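Local coordinates for conserved Archaeal protein (Sulfolobus acidocaldarius, PDB 4OPC), which uses FAD to hydrogenate the double bonds of geranylgeranyl chains, turning unsaturated archaeols into the saturated lipids of archaeal membranes, at residues E71-G76 against E93-N98; I77-P82 against L203-D208; E189-K194 against V227-G232; G215-F220 against D251-D256. All blocks are in the same frame, centred on the assembly; numbering follows the deposited sequence.

Interaction 1 (E71-G76 against E93-N98)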
# COMPACT_ATOMS: atom_id res chain seq x y z
N GLU A 71 18.25 0.59 -8.94
CA GLU A 71 18.47 -0.21 -10.13
C GLU A 71 18.21 0.59 -11.39
O GLU A 71 18.93 0.44 -12.38
CB GLU A 71 17.61 -1.47 -10.10
CG GLU A 71 17.90 -2.38 -8.92
CD GLU A 71 17.37 -3.78 -9.13
OE1 GLU A 71 16.50 -4.21 -8.35
OE2 GLU A 71 17.83 -4.45 -10.08
N ASN A 72 17.21 1.47 -11.36
CA ASN A 72 16.85 2.21 -12.56
C ASN A 72 16.07 3.47 -12.22
O ASN A 72 15.15 3.44 -11.39
CB ASN A 72 16.04 1.30 -13.50
CG ASN A 72 15.79 1.92 -14.87
OD1 ASN A 72 16.67 2.53 -15.46
ND2 ASN A 72 14.58 1.73 -15.38
N LYS A 73 16.42 4.58 -12.85
CA LYS A 73 15.70 5.83 -12.65
C LYS A 73 14.44 5.87 -13.51
O LYS A 73 14.48 5.56 -14.70
CB LYS A 73 16.60 7.03 -12.97
CG LYS A 73 15.93 8.38 -12.82
CD LYS A 73 15.45 8.61 -11.39
CE LYS A 73 14.56 9.84 -11.30
NZ LYS A 73 13.97 9.98 -9.94
N ILE A 74 13.32 6.25 -12.90
CA ILE A 74 12.03 6.29 -13.59
C ILE A 74 11.58 7.73 -13.84
O ILE A 74 11.63 8.56 -12.94
CB ILE A 74 10.95 5.58 -12.76
CG1 ILE A 74 11.34 4.12 -12.52
CG2 ILE A 74 9.59 5.66 -13.43
CD1 ILE A 74 11.62 3.36 -13.81
N ASN A 75 11.14 8.00 -15.07
CA ASN A 75 10.68 9.33 -15.44
C ASN A 75 9.19 9.42 -15.73
O ASN A 75 8.66 10.50 -15.95
CB ASN A 75 11.48 9.86 -16.63
CG ASN A 75 12.90 10.20 -16.26
OD1 ASN A 75 13.16 10.74 -15.19
ND2 ASN A 75 13.84 9.87 -17.14
N GLY A 76 8.51 8.27 -15.72
CA GLY A 76 7.08 8.28 -15.93
C GLY A 76 6.48 6.90 -16.14
O GLY A 76 7.16 5.88 -15.97
N GLU A 93 8.92 11.54 -11.42
CA GLU A 93 10.20 10.94 -11.06
C GLU A 93 10.08 9.88 -9.97
O GLU A 93 9.37 10.06 -8.98
CB GLU A 93 11.21 12.02 -10.68
CG GLU A 93 11.57 12.92 -11.86
CD GLU A 93 12.65 13.94 -11.55
OE1 GLU A 93 13.11 14.02 -10.39
OE2 GLU A 93 13.05 14.67 -12.49
N GLY A 94 10.75 8.76 -10.18
CA GLY A 94 10.75 7.70 -9.19
C GLY A 94 11.93 6.76 -9.34
O GLY A 94 12.84 6.98 -10.14
N PHE A 95 11.90 5.70 -8.54
CA PHE A 95 13.02 4.78 -8.49
C PHE A 95 12.52 3.36 -8.67
O PHE A 95 11.47 3.00 -8.13
CB PHE A 95 13.71 4.85 -7.12
CG PHE A 95 14.19 6.22 -6.74
CD1 PHE A 95 15.08 6.90 -7.53
CD2 PHE A 95 13.76 6.79 -5.55
CE1 PHE A 95 15.53 8.16 -7.16
CE2 PHE A 95 14.20 8.04 -5.18
CZ PHE A 95 15.09 8.73 -5.98
N GLU A 96 13.25 2.58 -9.45
CA GLU A 96 13.10 1.13 -9.41
C GLU A 96 14.20 0.63 -8.47
O GLU A 96 15.39 0.72 -8.79
CB GLU A 96 13.24 0.53 -10.81
CG GLU A 96 11.92 0.05 -11.38
CD GLU A 96 11.30 -1.05 -10.57
OE1 GLU A 96 10.06 -1.12 -10.52
OE2 GLU A 96 12.05 -1.86 -9.98
N LEU A 97 13.78 0.13 -7.31
CA LEU A 97 14.71 -0.19 -6.23
C LEU A 97 15.06 -1.66 -6.16
O LEU A 97 14.30 -2.52 -6.59
CB LEU A 97 14.07 0.18 -4.88
CG LEU A 97 13.62 1.62 -4.68
CD1 LEU A 97 12.91 1.79 -3.35
CD2 LEU A 97 14.82 2.51 -4.75
N ASN A 98 16.23 -1.93 -5.59
CA ASN A 98 16.50 -3.23 -4.99
C ASN A 98 15.92 -3.14 -3.58
O ASN A 98 16.56 -2.59 -2.68
CB ASN A 98 18.01 -3.51 -4.96
CG ASN A 98 18.35 -4.88 -4.40
OD1 ASN A 98 17.61 -5.45 -3.59
ND2 ASN A 98 19.50 -5.40 -4.80
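Lys73 and Phe95 stand on one face of two antiparallel strands, where they form a non-hydrogen-bonded pair; Ile74 and Glu96 stand on the other. The lysine starts with CG anti to its amide nitrogen (chi1 178°) and bends at chi2, which folds NZ back over the neighbouring strand to Gly94 O at 3.2 Å. NZ reaches that oxygen from above the carbonyl plane, while Ile74 N binds it from the opposite face at 2.9 Å. The ammonium group also lies 3.7 Å from Phe95 CE1, oblique to the ring, and NZ stays 4.2 Å from Glu93 OE1, too far for a salt bridge. A leucine in place of Lys73 would probably cost Gly94 O the second of its two donors here and take one positive charge from beside Glu93. On the other face, Ile74 CD1 packs on Glu96 CG at 4.1 Å, and the Glu96 carboxylate turns away to Lys222, which also pairs with Glu71 OE1. Such a shared lysine would tend to offset the two negative charges. Glu96 O takes two amides, Glu71 N at 2.9 Å and Asn72 N at 3.2 Å, the mark of a classic beta bulge in the hairpin of strands 70-80 and 87-97, beside FAD-binding Asp50.

Interaction 2 (I77-P82 against L203-D208). With PGT ((1S)-2-{[{[(2R)-2,3-dihydroxypropyl]oxy}(hydroxy)phosphoryl]oxy}-1-[(palmitoyloxy)methyl]ethyl stearate), chain C.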
# COMPACT_ATOMS: atom_id res chain seq x y z
N ILE A 77 5.21 6.88 -16.51
CA ILE A 77 4.47 5.65 -16.73
C ILE A 77 3.74 5.71 -18.07
O ILE A 77 3.17 6.74 -18.42
CB ILE A 77 3.42 5.42 -15.62
CG1 ILE A 77 4.11 5.25 -14.27
CG2 ILE A 77 2.56 4.19 -15.93
CD1 ILE A 77 3.15 5.04 -13.12
N LYS A 78 3.78 4.62 -18.82
CA LYS A 78 2.97 4.47 -20.02
C LYS A 78 1.82 3.52 -19.68
O LYS A 78 2.05 2.38 -19.30
CB LYS A 78 3.81 3.90 -21.16
CG LYS A 78 5.01 4.74 -21.57
CD LYS A 78 4.65 5.85 -22.52
CE LYS A 78 5.90 6.56 -23.01
NZ LYS A 78 5.57 7.64 -23.99
N LEU A 79 0.59 4.02 -19.79
CA LEU A 79 -0.60 3.25 -19.47
C LEU A 79 -1.29 2.81 -20.76
O LEU A 79 -1.67 3.65 -21.57
CB LEU A 79 -1.55 4.10 -18.62
CG LEU A 79 -2.88 3.47 -18.26
CD1 LEU A 79 -2.63 2.37 -17.26
CD2 LEU A 79 -3.84 4.50 -17.70
N TYR A 80 -1.45 1.50 -20.94
CA TYR A 80 -1.96 0.93 -22.18
C TYR A 80 -3.41 0.48 -22.07
O TYR A 80 -3.80 -0.19 -21.12
CB TYR A 80 -1.13 -0.29 -22.58
CG TYR A 80 0.29 -0.01 -23.02
CD1 TYR A 80 1.25 0.38 -22.10
CD2 TYR A 80 0.68 -0.21 -24.32
CE1 TYR A 80 2.55 0.63 -22.49
CE2 TYR A 80 1.98 0.03 -24.72
CZ TYR A 80 2.92 0.44 -23.80
OH TYR A 80 4.22 0.68 -24.21
N SER A 81 -4.21 0.83 -23.07
CA SER A 81 -5.57 0.32 -23.18
C SER A 81 -5.54 -1.19 -23.44
O SER A 81 -4.54 -1.73 -23.91
CB SER A 81 -6.29 1.02 -24.32
OG SER A 81 -5.66 0.71 -25.55
N PRO A 82 -6.65 -1.89 -23.14
CA PRO A 82 -6.72 -3.33 -23.43
C PRO A 82 -6.34 -3.70 -24.85
O PRO A 82 -5.63 -4.68 -25.04
CB PRO A 82 -8.18 -3.66 -23.13
CG PRO A 82 -8.53 -2.72 -22.01
CD PRO A 82 -7.78 -1.43 -22.31
N LEU A 203 7.89 3.07 -16.76
CA LEU A 203 7.13 1.88 -16.39
C LEU A 203 6.01 1.67 -17.39
O LEU A 203 5.53 2.63 -18.01
CB LEU A 203 6.51 2.06 -15.02
CG LEU A 203 7.46 2.44 -13.88
CD1 LEU A 203 6.66 2.57 -12.60
CD2 LEU A 203 8.59 1.43 -13.74
N ARG A 204 5.60 0.42 -17.56
CA ARG A 204 4.44 0.11 -18.40
C ARG A 204 3.37 -0.57 -17.57
O ARG A 204 3.65 -1.52 -16.84
CB ARG A 204 4.82 -0.79 -19.57
CG ARG A 204 5.96 -0.25 -20.42
CD ARG A 204 6.38 -1.26 -21.47
NE ARG A 204 7.70 -0.94 -22.01
CZ ARG A 204 8.37 -1.70 -22.87
NH1 ARG A 204 7.85 -2.84 -23.30
NH2 ARG A 204 9.56 -1.31 -23.31
N ILE A 205 2.15 -0.07 -17.69
CA ILE A 205 0.99 -0.65 -17.03
C ILE A 205 -0.03 -0.97 -18.11
O ILE A 205 -0.36 -0.11 -18.93
CB ILE A 205 0.39 0.31 -15.99
CG1 ILE A 205 1.36 0.46 -14.82
CG2 ILE A 205 -0.97 -0.20 -15.50
CD1 ILE A 205 0.89 1.42 -13.74
N PHE A 206 -0.52 -2.21 -18.13
CA PHE A 206 -1.44 -2.67 -19.15
C PHE A 206 -2.77 -3.01 -18.51
O PHE A 206 -2.87 -3.96 -17.73
CB PHE A 206 -0.89 -3.92 -19.84
CG PHE A 206 0.48 -3.75 -20.44
CD1 PHE A 206 0.64 -3.33 -21.75
CD2 PHE A 206 1.62 -4.04 -19.70
CE1 PHE A 206 1.91 -3.20 -22.30
CE2 PHE A 206 2.88 -3.91 -20.25
CZ PHE A 206 3.02 -3.49 -21.54
N ILE A 207 -3.79 -2.23 -18.84
CA ILE A 207 -5.12 -2.51 -18.35
C ILE A 207 -5.76 -3.57 -19.24
O ILE A 207 -5.72 -3.46 -20.46
CB ILE A 207 -5.98 -1.24 -18.38
CG1 ILE A 207 -5.27 -0.12 -17.64
CG2 ILE A 207 -7.35 -1.52 -17.77
CD1 ILE A 207 -4.95 -0.45 -16.20
N ASP A 208 -6.34 -4.60 -18.62
CA ASP A 208 -7.04 -5.62 -19.38
C ASP A 208 -7.86 -6.52 -18.45
O ASP A 208 -7.31 -7.29 -17.67
CB ASP A 208 -6.06 -6.47 -20.20
CG ASP A 208 -6.75 -7.31 -21.25
OD1 ASP A 208 -7.78 -7.95 -20.95
OD2 ASP A 208 -6.28 -7.35 -22.40
C48 PGT C . -7.50 -1.62 -10.14
C47 PGT C . -7.33 -1.70 -8.63
C46 PGT C . -6.27 -2.73 -8.30
C45 PGT C . -4.98 -2.39 -9.02
C44 PGT C . -3.79 -2.95 -8.28
C43 PGT C . -3.24 -4.16 -9.02
C42 PGT C . -2.17 -4.80 -8.17
C41 PGT C . -1.01 -3.84 -8.10
C40 PGT C . 0.28 -4.59 -7.87
C39 PGT C . 1.39 -3.77 -8.50
C38 PGT C . 1.39 -2.38 -7.90
C37 PGT C . 2.38 -1.53 -8.66
C36 PGT C . 2.46 -0.19 -7.98
C35 PGT C . 3.16 0.82 -8.86
C34 PGT C . 3.26 2.14 -8.11
C33 PGT C . 3.65 3.27 -9.03
C32 PGT C . 4.57 4.25 -8.33
C31 PGT C . 3.82 5.22 -7.43
O31 PGT C . 4.17 5.31 -6.27
O2 PGT C . 2.74 6.00 -7.91
C2 PGT C . 3.01 7.36 -8.22
C1 PGT C . 3.03 8.26 -7.01
O3P PGT C . 3.09 7.64 -5.74
P PGT C . 1.87 7.84 -4.75
O1P PGT C . 0.64 7.74 -5.62
O2P PGT C . 1.84 6.78 -3.66
O4P PGT C . 1.87 9.27 -4.04
C4 PGT C . 2.67 10.35 -4.50
C5 PGT C . 2.38 11.61 -3.72
O5 PGT C . 3.56 12.07 -3.10
C6 PGT C . 1.32 11.33 -2.67
O6 PGT C . 1.88 11.32 -1.38
C3 PGT C . 1.94 7.96 -9.11
O3 PGT C . 1.88 7.37 -10.39
C11 PGT C . 0.56 7.33 -10.90
O11 PGT C . -0.15 8.30 -10.80
C12 PGT C . 0.05 6.07 -11.56
C13 PGT C . -1.16 6.37 -12.43
C14 PGT C . -1.66 5.09 -13.05
C15 PGT C . -2.82 4.54 -12.25
C16 PGT C . -3.41 3.33 -12.94
C17 PGT C . -4.91 3.52 -13.06
C18 PGT C . -5.50 2.50 -14.01
C19 PGT C . -6.93 2.89 -14.35
C20 PGT C . -6.95 4.12 -15.24
C21 PGT C . -7.68 3.79 -16.53
C22 PGT C . -8.40 5.01 -17.06
C23 PGT C . -9.55 4.56 -17.93
C24 PGT C . -10.46 5.72 -18.25
C25 PGT C . -11.89 5.38 -17.87
C26 PGT C . -12.45 6.44 -16.95
O HOH W 1 -3.42 -3.64 -22.12
O HOH W 2 -3.84 -6.23 -22.90
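Lys78 N gives Leu203 O a nearly straight 2.8 Å hydrogen bond (176° at the hydrogen), one of four backbone bonds that join segments 77-82 and 203-208 as parallel neighbours in the large mixed sheet. Ile205 bonds to segment 77-82 through both its N, to Lys78 O, and its O, from Tyr80 N, and Ile207 N continues the pattern to Tyr80 O. The two faces of this pairing differ. Ile77, Leu79 and Ile205 turn to the lipid side, where Leu79 CD1 touches both Ile205 CG2 at 3.5 Å and Ile207 CG1 at 3.6 Å. The Leu79 CG lies anti to the backbone N (chi1 177°), which swings CD1 over to the neighbouring strand while CD2 meets the acyl chain of the bound phospholipid. Ile77 CD1 touches that lipid at C12, 3.6 Å away, so the sheet forms part of the pocket wall. On the other face the side chains of Tyr80 and Phe206 run side by side, their ring planes 33° apart, and Phe206 CE1 lies over the centre of the tyrosine ring. A serine in place of Tyr80 would probably uncover that side of Phe206 and remove the surface against which Arg204 CB rests. Farther along the pair, one water lies 2.8 Å from Ser81 O and 2.8 Å from Ile207 O.

Interaction 3 (E189-K194 against V227-G232)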
# COMPACT_ATOMS: atom_id res chain seq x y z
N GLU A 189 7.82 -11.74 -11.71
CA GLU A 189 9.15 -12.28 -11.90
C GLU A 189 10.10 -11.17 -12.34
O GLU A 189 9.67 -10.16 -12.90
CB GLU A 189 9.15 -13.42 -12.93
CG GLU A 189 8.15 -14.50 -12.59
CD GLU A 189 8.14 -15.66 -13.55
OE1 GLU A 189 8.61 -15.51 -14.70
OE2 GLU A 189 7.64 -16.73 -13.14
N VAL A 190 11.38 -11.32 -12.04
CA VAL A 190 12.38 -10.45 -12.63
C VAL A 190 13.19 -11.28 -13.62
O VAL A 190 13.74 -12.32 -13.26
CB VAL A 190 13.29 -9.80 -11.58
CG1 VAL A 190 14.45 -9.07 -12.25
CG2 VAL A 190 12.49 -8.84 -10.72
N LEU A 191 13.24 -10.81 -14.87
CA LEU A 191 13.90 -11.54 -15.95
C LEU A 191 14.83 -10.64 -16.75
O LEU A 191 14.61 -9.44 -16.85
CB LEU A 191 12.84 -12.12 -16.89
CG LEU A 191 11.89 -13.15 -16.29
CD1 LEU A 191 10.47 -12.86 -16.70
CD2 LEU A 191 12.28 -14.55 -16.73
N LEU A 192 15.86 -11.24 -17.33
CA LEU A 192 16.68 -10.56 -18.33
C LEU A 192 15.96 -10.55 -19.67
O LEU A 192 15.13 -11.42 -19.93
CB LEU A 192 18.03 -11.26 -18.48
CG LEU A 192 18.84 -11.40 -17.19
CD1 LEU A 192 20.21 -12.01 -17.44
CD2 LEU A 192 18.97 -10.04 -16.50
N THR A 193 16.24 -9.55 -20.50
CA THR A 193 15.62 -9.44 -21.82
C THR A 193 16.63 -9.67 -22.94
O THR A 193 17.83 -9.44 -22.76
CB THR A 193 14.95 -8.08 -22.03
OG1 THR A 193 15.95 -7.05 -22.05
CG2 THR A 193 13.96 -7.79 -20.91
N LYS A 194 16.14 -10.10 -24.10
CA LYS A 194 17.00 -10.43 -25.24
C LYS A 194 17.26 -9.20 -26.10
O LYS A 194 18.23 -9.15 -26.85
CB LYS A 194 16.35 -11.51 -26.10
CG LYS A 194 15.82 -12.71 -25.35
CD LYS A 194 15.22 -13.70 -26.33
CE LYS A 194 14.26 -14.67 -25.65
NZ LYS A 194 13.61 -15.58 -26.64
N VAL A 227 13.88 -6.66 -16.33
CA VAL A 227 12.53 -6.18 -16.10
C VAL A 227 11.81 -6.95 -15.00
O VAL A 227 11.97 -8.16 -14.86
CB VAL A 227 11.69 -6.19 -17.42
CG1 VAL A 227 11.50 -7.61 -17.95
CG2 VAL A 227 10.34 -5.51 -17.22
N ASN A 228 11.04 -6.21 -14.20
CA ASN A 228 10.10 -6.77 -13.23
C ASN A 228 8.73 -6.79 -13.92
O ASN A 228 8.16 -5.73 -14.22
CB ASN A 228 10.13 -5.89 -11.95
CG ASN A 228 9.21 -6.39 -10.85
OD1 ASN A 228 8.03 -6.69 -11.08
ND2 ASN A 228 9.73 -6.43 -9.62
N VAL A 229 8.24 -7.98 -14.23
CA VAL A 229 6.99 -8.14 -14.97
C VAL A 229 6.01 -8.94 -14.13
O VAL A 229 6.37 -9.94 -13.51
CB VAL A 229 7.22 -8.78 -16.38
CG1 VAL A 229 8.08 -10.03 -16.27
CG2 VAL A 229 5.90 -9.09 -17.05
N GLY A 230 4.76 -8.49 -14.06
CA GLY A 230 3.80 -9.17 -13.22
C GLY A 230 2.37 -8.74 -13.47
O GLY A 230 2.07 -8.00 -14.41
N LEU A 231 1.48 -9.22 -12.61
CA LEU A 231 0.08 -8.83 -12.67
C LEU A 231 -0.57 -8.92 -11.31
O LEU A 231 -0.08 -9.61 -10.41
CB LEU A 231 -0.71 -9.69 -13.68
CG LEU A 231 -1.16 -11.07 -13.19
CD1 LEU A 231 -2.30 -11.59 -14.06
CD2 LEU A 231 -0.00 -12.07 -13.17
N GLY A 232 -1.68 -8.22 -11.18
CA GLY A 232 -2.53 -8.31 -10.01
C GLY A 232 -3.94 -8.60 -10.47
O GLY A 232 -4.37 -8.10 -11.53
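This is a short antiparallel strand pairing, buried in the large mixed sheet, where the end of strand 183-193 meets the first half of strand 226-234. Four backbone bonds hold it: Glu189 and Val229 exchange N-H and C=O in both directions, as do Leu191 and Val227, all at 2.9 Å between N and O. Val190 and Asn228 form the non-hydrogen-bonded pair between them, with CA atoms 4.4 Å apart and Val190 CG2 lying 3.8 Å from Asn228 ND2. The N-to-C directions of the short strands are 134° apart, well short of the 180° of a straight antiparallel pair. In the catalytic domain of geranylgeranyl reductases, this junction lies next to the flavin site: Asn228 ND2 binds Cys48 O and its OD1 accepts from Trp218 NE1, fixing which way the amide faces. On the other side of the sheet, Leu191 CD1 meets Val229 CG1 at 3.7 Å, and both residues rest on Tyr246 of helix 242-253. Val227 CG1, set between its own N and carbonyl carbon (chi1 64°), touches Thr193 CG2 at 3.9 Å.

Interaction 4 (G215-F220 against D251-D256). With PGT ((1S)-2-{[{[(2R)-2,3-dihydroxypropyl]oxy}(hydroxy)phosphoryl]oxy}-1-[(palmitoyloxy)methyl]ethyl stearate), chain C.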
# COMPACT_ATOMS: atom_id res chain seq x y z
N GLY A 215 -7.31 -5.91 -11.81
CA GLY A 215 -5.99 -5.35 -11.55
C GLY A 215 -5.38 -4.86 -12.85
O GLY A 215 -6.02 -4.13 -13.61
N TYR A 216 -4.15 -5.25 -13.09
CA TYR A 216 -3.46 -4.93 -14.33
C TYR A 216 -2.19 -5.74 -14.45
O TYR A 216 -1.74 -6.35 -13.48
CB TYR A 216 -3.17 -3.43 -14.46
CG TYR A 216 -2.35 -2.76 -13.38
CD1 TYR A 216 -0.96 -2.93 -13.31
CD2 TYR A 216 -2.93 -1.87 -12.48
CE1 TYR A 216 -0.19 -2.27 -12.35
CE2 TYR A 216 -2.16 -1.20 -11.52
CZ TYR A 216 -0.80 -1.41 -11.47
OH TYR A 216 -0.02 -0.75 -10.54
N TRP A 217 -1.64 -5.77 -15.66
CA TRP A 217 -0.31 -6.30 -15.93
C TRP A 217 0.68 -5.16 -15.90
O TRP A 217 0.33 -4.01 -16.20
CB TRP A 217 -0.26 -6.96 -17.30
CG TRP A 217 -0.62 -8.42 -17.33
CD1 TRP A 217 -1.88 -8.96 -17.43
CD2 TRP A 217 0.29 -9.52 -17.30
NE1 TRP A 217 -1.79 -10.33 -17.44
CE2 TRP A 217 -0.47 -10.70 -17.36
CE3 TRP A 217 1.68 -9.62 -17.22
CZ2 TRP A 217 0.11 -11.97 -17.35
CZ3 TRP A 217 2.26 -10.88 -17.22
CH2 TRP A 217 1.47 -12.03 -17.30
N TRP A 218 1.93 -5.47 -15.57
CA TRP A 218 2.95 -4.44 -15.61
C TRP A 218 4.28 -4.94 -16.12
O TRP A 218 4.56 -6.14 -16.08
CB TRP A 218 3.13 -3.78 -14.24
CG TRP A 218 3.82 -4.62 -13.20
CD1 TRP A 218 5.17 -4.78 -13.04
CD2 TRP A 218 3.20 -5.35 -12.13
NE1 TRP A 218 5.43 -5.59 -11.95
CE2 TRP A 218 4.24 -5.95 -11.38
CE3 TRP A 218 1.87 -5.57 -11.75
CZ2 TRP A 218 3.98 -6.74 -10.25
CZ3 TRP A 218 1.62 -6.36 -10.65
CH2 TRP A 218 2.67 -6.93 -9.91
N TYR A 219 5.10 -4.00 -16.57
CA TYR A 219 6.42 -4.26 -17.11
C TYR A 219 7.26 -3.08 -16.62
O TYR A 219 7.18 -1.98 -17.18
CB TYR A 219 6.32 -4.34 -18.64
CG TYR A 219 7.59 -4.60 -19.43
CD1 TYR A 219 8.49 -3.57 -19.70
CD2 TYR A 219 7.84 -5.85 -19.98
CE1 TYR A 219 9.62 -3.79 -20.45
CE2 TYR A 219 8.98 -6.09 -20.74
CZ TYR A 219 9.86 -5.05 -20.97
OH TYR A 219 11.00 -5.23 -21.73
N PHE A 220 8.00 -3.30 -15.54
CA PHE A 220 8.74 -2.23 -14.85
C PHE A 220 10.24 -2.45 -15.10
O PHE A 220 10.84 -3.34 -14.48
CB PHE A 220 8.48 -2.29 -13.34
CG PHE A 220 7.11 -1.83 -12.90
CD1 PHE A 220 6.16 -1.33 -13.79
CD2 PHE A 220 6.78 -1.88 -11.56
CE1 PHE A 220 4.92 -0.91 -13.34
CE2 PHE A 220 5.55 -1.47 -11.10
CZ PHE A 220 4.61 -0.97 -11.99
N ASP A 251 3.62 -13.70 -22.66
CA ASP A 251 4.12 -13.36 -23.99
C ASP A 251 3.48 -12.10 -24.60
O ASP A 251 4.08 -11.43 -25.43
CB ASP A 251 3.95 -14.53 -24.96
CG ASP A 251 4.86 -15.70 -24.65
OD1 ASP A 251 5.80 -15.54 -23.83
OD2 ASP A 251 4.65 -16.78 -25.25
N LYS A 252 2.24 -11.81 -24.20
CA LYS A 252 1.56 -10.62 -24.66
C LYS A 252 2.28 -9.37 -24.17
O LYS A 252 2.40 -8.38 -24.91
CB LYS A 252 0.11 -10.63 -24.16
CG LYS A 252 -0.84 -9.70 -24.88
CD LYS A 252 -2.26 -9.93 -24.39
CE LYS A 252 -3.28 -9.15 -25.20
NZ LYS A 252 -2.95 -7.70 -25.28
N TYR A 253 2.78 -9.41 -22.95
CA TYR A 253 3.31 -8.22 -22.30
C TYR A 253 4.83 -8.19 -22.22
O TYR A 253 5.42 -7.12 -22.04
CB TYR A 253 2.70 -8.07 -20.91
CG TYR A 253 1.20 -8.08 -20.99
CD1 TYR A 253 0.52 -7.00 -21.55
CD2 TYR A 253 0.46 -9.17 -20.56
CE1 TYR A 253 -0.85 -7.01 -21.66
CE2 TYR A 253 -0.92 -9.19 -20.67
CZ TYR A 253 -1.57 -8.10 -21.22
OH TYR A 253 -2.94 -8.10 -21.34
N ALA A 254 5.46 -9.35 -22.36
CA ALA A 254 6.91 -9.45 -22.28
C ALA A 254 7.41 -10.48 -23.29
O ALA A 254 7.96 -11.51 -22.90
CB ALA A 254 7.34 -9.83 -20.87
N PRO A 255 7.23 -10.20 -24.59
CA PRO A 255 7.69 -11.16 -25.60
C PRO A 255 9.21 -11.23 -25.64
O PRO A 255 9.75 -12.18 -26.19
CB PRO A 255 7.16 -10.56 -26.90
CG PRO A 255 7.05 -9.10 -26.63
CD PRO A 255 6.63 -9.00 -25.19
N ASP A 256 9.87 -10.26 -25.03
CA ASP A 256 11.32 -10.09 -25.12
C ASP A 256 12.12 -10.78 -24.02
O ASP A 256 13.35 -10.80 -24.08
CB ASP A 256 11.68 -8.60 -25.14
CG ASP A 256 11.10 -7.83 -23.96
OD1 ASP A 256 9.93 -8.08 -23.58
OD2 ASP A 256 11.81 -6.96 -23.41
C48 PGT C . -7.50 -1.62 -10.14
C47 PGT C . -7.33 -1.70 -8.63
C46 PGT C . -6.27 -2.73 -8.30
C45 PGT C . -4.98 -2.39 -9.02
C44 PGT C . -3.79 -2.95 -8.28
C43 PGT C . -3.24 -4.16 -9.02
C42 PGT C . -2.17 -4.80 -8.17
C41 PGT C . -1.01 -3.84 -8.10
C40 PGT C . 0.28 -4.59 -7.87
C39 PGT C . 1.39 -3.77 -8.50
C38 PGT C . 1.39 -2.38 -7.90
C37 PGT C . 2.38 -1.53 -8.66
C36 PGT C . 2.46 -0.19 -7.98
C35 PGT C . 3.16 0.82 -8.86
C34 PGT C . 3.26 2.14 -8.11
C33 PGT C . 3.65 3.27 -9.03
C32 PGT C . 4.57 4.25 -8.33
C31 PGT C . 3.82 5.22 -7.43
O31 PGT C . 4.17 5.31 -6.27
O2 PGT C . 2.74 6.00 -7.91
C2 PGT C . 3.01 7.36 -8.22
C1 PGT C . 3.03 8.26 -7.01
O3P PGT C . 3.09 7.64 -5.74
P PGT C . 1.87 7.84 -4.75
O1P PGT C . 0.64 7.74 -5.62
O2P PGT C . 1.84 6.78 -3.66
O4P PGT C . 1.87 9.27 -4.04
C4 PGT C . 2.67 10.35 -4.50
C5 PGT C . 2.38 11.61 -3.72
O5 PGT C . 3.56 12.07 -3.10
C6 PGT C . 1.32 11.33 -2.67
O6 PGT C . 1.88 11.32 -1.38
C3 PGT C . 1.94 7.96 -9.11
O3 PGT C . 1.88 7.37 -10.39
C11 PGT C . 0.56 7.33 -10.90
O11 PGT C . -0.15 8.30 -10.80
C12 PGT C . 0.05 6.07 -11.56
C13 PGT C . -1.16 6.37 -12.43
C14 PGT C . -1.66 5.09 -13.05
C15 PGT C . -2.82 4.54 -12.25
C16 PGT C . -3.41 3.33 -12.94
C17 PGT C . -4.91 3.52 -13.06
C18 PGT C . -5.50 2.50 -14.01
C19 PGT C . -6.93 2.89 -14.35
C20 PGT C . -6.95 4.12 -15.24
C21 PGT C . -7.68 3.79 -16.53
C22 PGT C . -8.40 5.01 -17.06
C23 PGT C . -9.55 4.56 -17.93
C24 PGT C . -10.46 5.72 -18.25
C25 PGT C . -11.89 5.38 -17.87
C26 PGT C . -12.45 6.44 -16.95
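Tyr253, Tyr219 and Trp217 carry most of this contact between strand 216-221 and the end of helix 242-253. Trp217 and Tyr253 form an offset stack: the centroid of the indole five-membered ring lies 4.1 Å from that of the Tyr253 ring, with planes 26° apart. Trp217 CB comes over the centre of the Tyr253 ring, a CH-pi contact, and Lys252 CB lies against the opposite face. Both polar ends turn to one loop residue, Trp217 NE1 to Thr211 O and Tyr253 OH to Thr211 OG1. Tyr219 has CG anti to the backbone N (chi1 180°), sending its ring past Tyr253 O, with CD2 3.4 Å from that oxygen, and past Ala254 CB at its edge. Trp218 and Phe220, alternating with Trp217 and Tyr219 along the strand, contact flavin and lipid instead. The Tyr219 hydroxyl gives a 2.5 Å hydrogen bond to Asp256 OD2, on the syn lone pair, with ring and carboxylate nearly coplanar; a phenol donating to a carboxylate in this way would tend to offset part of its negative charge.

Overall arrangement
From the N terminus, interaction 1 closes the hairpin of strands 70-80 and 87-97, and the same first strand runs on into interaction 2. There its far end pairs with strand 202-206, 121 residues later, so interactions 1 and 2 cross along the chain. Interaction 3 opens inside that long loop, at strand 183-193, and closes beyond it, crossing interaction 2. Interaction 4 starts at strand 216-221, between the segments of interaction 3, and ends at the C-terminal end of helix 242-253 and just past it, crossing it in turn. Interactions 1 to 3 pair strands of one mixed sheet; interaction 4 ties the helix end to strand 216-221, which fills the gap between strands 202-206 and 226-234. Interactions 2 and 4 both reach the bound lipid.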